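Local coordinates for protein race-specific elicitor A4 (Passalora fulva, PDB 6BN0) that binds chitin through its CBM14 domain as a secreted fungal effector and triggers a hypersensitive response in tomato plants carrying the Cf-4 resistance gene, at residues 14-19 with 36-41; 28-33 with 74-79. All blocks are in the same frame, centred on the assembly; numbering follows the deposited sequence.

Contact 1 of 2, residues 14-19 with 36-41; sequences TKCMGP and CVPLDE. With NAG (2-acetamido-2-deoxy-beta-D-glucopyranose), chain E; NAG (2-acetamido-2-deoxy-beta-D-glucopyranose), chain B; NAG (2-acetamido-2-deoxy-beta-D-glucopyranose), chain C.
Cys16 packs its sulfur against two apolar carbons, CG of Pro38 at 3.8 Å and CB of Cys36 at 4.1 Å; with chi1 -55° the sulfur is anti to its own carbonyl carbon and reaches both. Backbone carbonyls fill in the rest: CB of Cys16 sits 3.6 Å from the carbonyl O of Cys36, and the carbonyl O of Lys15 meets CG of the Pro38 ring. The hydrogen bonds serve the loop's shape and the sugar. Thr14 OG1 accepts from Cys16 N at 2.9 Å, an ST turn inside a type I' turn from Thr14 to Met17 with both Lys15 and Cys16 at positive phi. The turn presents two carbonyls to chitin: Cys16 O takes an almost straight bond from N2 of NAG E (3.0 Å, 173°), and Lys15 O accepts from O6 of NAG C at 2.9 Å. Met17 SD lies near that same O6, and the acetyl methyl C8 of NAG E comes 3.2 Å from Cys36 O. Disulfides bind Cys16 to Cys22 and Cys36 to Cys6. The loop follows helix 8-14 and rests against the end of strand 32-38, the middle strand between 23-25 and 45-51.

Contact 2 of 2, residues 28-33 with 74-79; sequences DSCTTY and TCPVKT
Cys75 is joined to Cys30 by a disulfide that accounts for nearly all of this contact. Just ahead of it, Thr74 faces the two-stranded sheet: its OG1 accepts from the backbone N of Asp60, and its backbone is bonded to Trp58. At Cys75 the SG lies 2.1 Å from SG of Cys30 and the bridge is twisted by 83°, close to the 90° at which a disulfide is relaxed. The two halves leave their backbones differently, the sulfur of Cys75 anti to its backbone N (chi1 -172°) and that of Cys30 beside its own; the CA atoms of Cys30 and Cys75 are 5.5 Å apart. This is one of the disulfides of the small, cysteine-rich CBM14 domain, and it fastens the segment after strand 66-68 to the 28-33 segment, which leads into the three-stranded sheet. On the Cys30 side, the loop is held locally by the hydroxyls of Ser29 and Thr32, OG to OG1 2.9 Å, while Cys30 makes a backbone bond to Trp58. The ring of Pro76 then comes alongside the bridge, its CD 3.5 Å from SG of Cys30. Lys78 folds back, NZ bonding to the carbonyl O of Ser73, and its own carbonyl O accepts from Thr79 OG1 at 2.7 Å.

In the fold
From the N terminus the chain runs through helix 8-14 into the 14-19 loop, then through strand 23-25 to 28-33 and on along strand 32-38. Contact 1 closes a short loop when the far end of that strand returns to 14-19. Contact 2 closes a much longer one: the chain passes through strands 45-51, 57-59 and 66-68 before 74-79 reaches back to 28-33. The two loops cross, since 28-33 lies within the first and 36-41 within the second. Strand 32-38 serves both, and their centres, about 24 Å apart, fall on opposite sides of the chain's centre. Contact 1 joins the post-helix loop at the chitin to the three-stranded sheet; contact 2 ties that sheet to the C-terminal tail.

Contact 1 of 2, residues 14-19 with 36-41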
loop_
_atom_site.group_PDB
_atom_site.type_symbol
_atom_site.label_atom_id
_atom_site.label_comp_id
_atom_site.label_asym_id
_atom_site.label_seq_id
_atom_site.Cartn_x
_atom_site.Cartn_y
_atom_site.Cartn_z
ATOM N N THR A 14 0.445 4.233 -16.025
ATOM C CA THR A 14 -0.028 3.466 -14.884
ATOM C C THR A 14 -1.298 4.026 -14.279
ATOM O O THR A 14 -1.972 3.310 -13.529
ATOM C CB THR A 14 1.037 3.428 -13.782
ATOM O OG1 THR A 14 1.080 4.715 -13.152
ATOM C CG2 THR A 14 2.422 3.110 -14.355
ATOM N N LYS A 15 -1.616 5.288 -14.585
ATOM C CA LYS A 15 -2.697 6.045 -13.951
ATOM C C LYS A 15 -2.513 6.092 -12.433
ATOM O O LYS A 15 -3.473 6.349 -11.697
ATOM C CB LYS A 15 -4.070 5.461 -14.320
ATOM C CG LYS A 15 -4.132 4.967 -15.789
ATOM C CD LYS A 15 -5.192 5.670 -16.559
ATOM C CE LYS A 15 -5.161 5.327 -18.054
ATOM N NZ LYS A 15 -4.186 6.175 -18.819
ATOM N N CYS A 16 -1.280 5.848 -11.983
ATOM C CA CYS A 16 -0.888 5.840 -10.567
ATOM C C CYS A 16 -1.751 4.896 -9.727
ATOM O O CYS A 16 -1.936 5.110 -8.521
ATOM C CB CYS A 16 -0.902 7.259 -9.997
ATOM S SG CYS A 16 0.149 8.392 -11.012
ATOM N N MET A 17 -2.239 3.819 -10.353
ATOM C CA MET A 17 -3.195 2.906 -9.742
ATOM C C MET A 17 -2.551 1.760 -8.969
ATOM O O MET A 17 -3.121 1.314 -7.971
ATOM C CB MET A 17 -4.125 2.315 -10.816
ATOM C CG MET A 17 -5.463 1.801 -10.279
ATOM S SD MET A 17 -6.708 3.107 -10.168
ATOM C CE MET A 17 -7.040 3.454 -11.880
ATOM N N GLY A 18 -1.412 1.258 -9.413
ATOM C CA GLY A 18 -0.818 0.070 -8.830
ATOM C C GLY A 18 -0.005 0.374 -7.573
ATOM O O GLY A 18 0.272 1.523 -7.223
ATOM N N PRO A 19 0.376 -0.694 -6.870
ATOM C CA PRO A 19 0.966 -0.543 -5.520
ATOM C C PRO A 19 2.339 0.071 -5.520
ATOM O O PRO A 19 2.786 0.523 -4.453
ATOM C CB PRO A 19 1.051 -1.984 -4.991
ATOM C CG PRO A 19 0.327 -2.851 -5.973
ATOM C CD PRO A 19 0.004 -2.086 -7.206
ATOM N N CYS A 36 1.979 10.655 -6.528
ATOM C CA CYS A 36 1.381 11.537 -7.529
ATOM C C CYS A 36 -0.113 11.247 -7.681
ATOM O O CYS A 36 -0.516 10.090 -7.770
ATOM C CB CYS A 36 2.104 11.352 -8.865
ATOM S SG CYS A 36 3.880 11.575 -8.670
ATOM N N VAL A 37 -0.924 12.294 -7.712
ATOM C CA VAL A 37 -2.354 12.150 -7.944
ATOM C C VAL A 37 -2.641 12.680 -9.344
ATOM O O VAL A 37 -2.480 13.879 -9.593
ATOM C CB VAL A 37 -3.184 12.901 -6.892
ATOM C CG1 VAL A 37 -4.692 12.871 -7.253
ATOM C CG2 VAL A 37 -2.911 12.339 -5.466
ATOM N N PRO A 38 -3.094 11.847 -10.279
ATOM C CA PRO A 38 -3.357 12.349 -11.642
ATOM C C PRO A 38 -4.380 13.467 -11.647
ATOM O O PRO A 38 -5.364 13.426 -10.915
ATOM C CB PRO A 38 -3.874 11.106 -12.403
ATOM C CG PRO A 38 -3.237 9.952 -11.655
ATOM C CD PRO A 38 -3.257 10.382 -10.184
ATOM N N LEU A 39 -4.128 14.495 -12.458
ATOM C CA LEU A 39 -5.061 15.605 -12.574
ATOM C C LEU A 39 -5.770 15.649 -13.910
ATOM O O LEU A 39 -6.791 16.331 -14.024
ATOM C CB LEU A 39 -4.346 16.952 -12.353
ATOM C CG LEU A 39 -3.842 17.148 -10.922
ATOM C CD1 LEU A 39 -3.046 18.464 -10.774
ATOM C CD2 LEU A 39 -5.001 17.073 -9.925
ATOM N N ASP A 40 -5.269 14.933 -14.908
ATOM C CA ASP A 40 -5.865 14.947 -16.238
ATOM C C ASP A 40 -5.313 13.770 -17.032
ATOM O O ASP A 40 -4.490 12.988 -16.543
ATOM C CB ASP A 40 -5.597 16.275 -16.960
ATOM C CG ASP A 40 -4.105 16.602 -17.065
ATOM O OD1 ASP A 40 -3.265 15.666 -17.099
ATOM O OD2 ASP A 40 -3.769 17.805 -17.142
ATOM N N GLU A 41 -5.738 13.690 -18.290
ATOM C CA GLU A 41 -5.385 12.597 -19.182
ATOM C C GLU A 41 -3.989 12.729 -19.779
ATOM O O GLU A 41 -3.502 11.768 -20.378
ATOM C CB GLU A 41 -6.414 12.534 -20.318
ATOM C CG GLU A 41 -6.783 11.146 -20.777
ATOM C CD GLU A 41 -8.074 11.135 -21.602
ATOM O OE1 GLU A 41 -8.053 11.555 -22.784
ATOM O OE2 GLU A 41 -9.117 10.711 -21.060
HETATM C C1 NAG E . -5.317 4.290 -6.032
HETATM C C2 NAG E . -4.113 4.757 -5.233
HETATM C C3 NAG E . -3.195 3.574 -4.912
HETATM C C4 NAG E . -3.983 2.411 -4.307
HETATM C C5 NAG E . -5.209 2.077 -5.179
HETATM C C6 NAG E . -6.147 1.038 -4.573
HETATM C C7 NAG E . -3.397 7.095 -5.599
HETATM C C8 NAG E . -2.613 8.041 -6.503
HETATM N N2 NAG E . -3.385 5.801 -5.954
HETATM O O3 NAG E . -2.230 4.058 -3.973
HETATM O O4 NAG E . -3.139 1.270 -4.298
HETATM O O5 NAG E . -5.990 3.265 -5.326
HETATM O O6 NAG E . -6.487 1.417 -3.245
HETATM O O7 NAG E . -4.007 7.495 -4.604
HETATM C C1 NAG B . -2.424 1.082 -3.089
HETATM C C2 NAG B . -2.301 -0.437 -2.918
HETATM C C3 NAG B . -1.358 -0.790 -1.752
HETATM C C4 NAG B . -0.042 -0.008 -1.851
HETATM C C5 NAG B . -0.310 1.483 -2.051
HETATM C C6 NAG B . 0.971 2.259 -2.340
HETATM C C7 NAG B . -4.117 -2.005 -3.457
HETATM C C8 NAG B . -5.527 -2.433 -3.140
HETATM N N2 NAG B . -3.624 -1.016 -2.712
HETATM O O3 NAG B . -1.071 -2.178 -1.868
HETATM O O4 NAG B . 0.713 -0.087 -0.643
HETATM O O5 NAG B . -1.157 1.653 -3.198
HETATM O O6 NAG B . 0.727 3.641 -2.605
HETATM O O7 NAG B . -3.460 -2.537 -4.346
HETATM C C1 NAG C . -9.421 6.606 -8.273
HETATM C C2 NAG C . -9.530 5.187 -7.720
HETATM C C3 NAG C . -8.432 4.929 -6.678
HETATM C C4 NAG C . -7.063 5.327 -7.226
HETATM C C5 NAG C . -7.121 6.733 -7.820
HETATM C C6 NAG C . -5.825 7.191 -8.464
HETATM C C7 NAG C . -11.538 3.840 -7.324
HETATM C C8 NAG C . -12.881 3.793 -6.664
HETATM N N2 NAG C . -10.846 4.966 -7.149
HETATM O O1 NAG C . -10.364 6.772 -9.277
HETATM O O3 NAG C . -8.443 3.557 -6.282
HETATM O O4 NAG C . -6.148 5.416 -6.144
HETATM O O5 NAG C . -8.146 6.800 -8.818
HETATM O O6 NAG C . -5.425 6.327 -9.520
HETATM O O7 NAG C . -11.100 2.901 -7.981
#

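Contact 2 of 2, residues 28-33 with 74-79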
loop_
_atom_site.group_PDB
_atom_site.type_symbol
_atom_site.label_atom_id
_atom_site.label_comp_id
_atom_site.label_asym_id
_atom_site.label_seq_id
_atom_site.Cartn_x
_atom_site.Cartn_y
_atom_site.Cartn_z
ATOM N N ASP A 28 13.384 16.249 0.903
ATOM C CA ASP A 28 13.557 16.859 2.219
ATOM C C ASP A 28 13.757 15.841 3.330
ATOM O O ASP A 28 14.245 16.199 4.415
ATOM C CB ASP A 28 12.344 17.728 2.559
ATOM C CG ASP A 28 12.222 18.942 1.647
ATOM O OD1 ASP A 28 13.267 19.524 1.258
ATOM O OD2 ASP A 28 11.074 19.306 1.305
ATOM N N SER A 29 13.371 14.585 3.108
ATOM C CA SER A 29 13.275 13.720 4.269
ATOM C C SER A 29 13.256 12.265 3.818
ATOM O O SER A 29 12.717 11.946 2.768
ATOM C CB SER A 29 12.041 14.094 5.106
ATOM O OG SER A 29 11.143 13.019 5.324
ATOM N N CYS A 30 13.929 11.418 4.588
ATOM C CA CYS A 30 14.016 9.995 4.304
ATOM C C CYS A 30 12.845 9.200 4.864
ATOM O O CYS A 30 12.718 8.025 4.551
ATOM C CB CYS A 30 15.321 9.441 4.892
ATOM S SG CYS A 30 16.775 9.987 3.906
ATOM N N THR A 31 12.019 9.797 5.709
ATOM C CA THR A 31 10.903 9.058 6.314
ATOM C C THR A 31 9.566 9.393 5.660
ATOM O O THR A 31 8.518 9.174 6.250
ATOM C CB THR A 31 10.832 9.328 7.811
ATOM O OG1 THR A 31 10.587 10.720 7.995
ATOM C CG2 THR A 31 12.131 8.942 8.481
ATOM N N THR A 32 9.594 9.979 4.471
ATOM C CA THR A 32 8.394 10.273 3.716
ATOM C C THR A 32 8.696 9.912 2.275
ATOM O O THR A 32 9.827 9.552 1.935
ATOM C CB THR A 32 7.982 11.748 3.814
ATOM O OG1 THR A 32 9.074 12.570 3.331
ATOM C CG2 THR A 32 7.606 12.125 5.265
ATOM N N TYR A 33 7.659 9.946 1.439
ATOM C CA TYR A 33 7.854 9.771 0.007
ATOM C C TYR A 33 6.817 10.657 -0.679
ATOM O O TYR A 33 5.964 11.261 -0.019
ATOM C CB TYR A 33 7.740 8.289 -0.386
ATOM C CG TYR A 33 6.396 7.650 -0.001
ATOM C CD1 TYR A 33 6.165 7.207 1.297
ATOM C CD2 TYR A 33 5.362 7.502 -0.953
ATOM C CE1 TYR A 33 4.951 6.604 1.664
ATOM C CE2 TYR A 33 4.151 6.906 -0.604
ATOM C CZ TYR A 33 3.954 6.457 0.711
ATOM O OH TYR A 33 2.744 5.911 1.098
ATOM N N THR A 74 17.114 3.733 0.653
ATOM C CA THR A 74 17.950 4.526 -0.237
ATOM C C THR A 74 18.197 5.941 0.329
ATOM O O THR A 74 18.577 6.858 -0.404
ATOM C CB THR A 74 17.335 4.570 -1.645
ATOM O OG1 THR A 74 15.962 4.951 -1.549
ATOM C CG2 THR A 74 17.448 3.202 -2.395
ATOM N N CYS A 75 17.998 6.132 1.618
ATOM C CA CYS A 75 18.344 7.394 2.246
ATOM C C CYS A 75 19.797 7.736 1.893
ATOM O O CYS A 75 20.677 6.873 2.019
ATOM C CB CYS A 75 18.173 7.291 3.770
ATOM S SG CYS A 75 18.343 8.911 4.692
ATOM N N PRO A 76 20.086 8.955 1.431
ATOM C CA PRO A 76 21.487 9.316 1.161
ATOM C C PRO A 76 22.328 9.444 2.413
ATOM O O PRO A 76 23.556 9.470 2.302
ATOM C CB PRO A 76 21.381 10.659 0.442
ATOM C CG PRO A 76 19.980 11.082 0.520
ATOM C CD PRO A 76 19.184 10.111 1.308
ATOM N N VAL A 77 21.725 9.554 3.587
ATOM C CA VAL A 77 22.455 9.670 4.855
ATOM C C VAL A 77 22.660 8.275 5.434
ATOM O O VAL A 77 21.685 7.607 5.800
ATOM C CB VAL A 77 21.686 10.556 5.855
ATOM C CG1 VAL A 77 22.484 10.738 7.171
ATOM C CG2 VAL A 77 21.382 11.929 5.229
ATOM N N LYS A 78 23.924 7.830 5.542
ATOM C CA LYS A 78 24.187 6.438 5.907
ATOM C C LYS A 78 25.386 6.304 6.849
ATOM O O LYS A 78 26.038 7.286 7.227
ATOM C CB LYS A 78 24.426 5.592 4.658
ATOM C CG LYS A 78 23.184 5.358 3.791
ATOM C CD LYS A 78 22.252 4.330 4.399
ATOM C CE LYS A 78 21.121 4.041 3.447
ATOM N NZ LYS A 78 20.160 3.107 4.043
ATOM N N THR A 79 25.702 5.041 7.159
ATOM C CA THR A 79 26.761 4.569 8.079
ATOM C C THR A 79 26.341 4.833 9.510
ATOM O O THR A 79 25.609 4.026 10.090
ATOM C CB THR A 79 28.163 5.190 7.823
ATOM O OG1 THR A 79 28.283 6.466 8.466
ATOM C CG2 THR A 79 28.439 5.323 6.331
#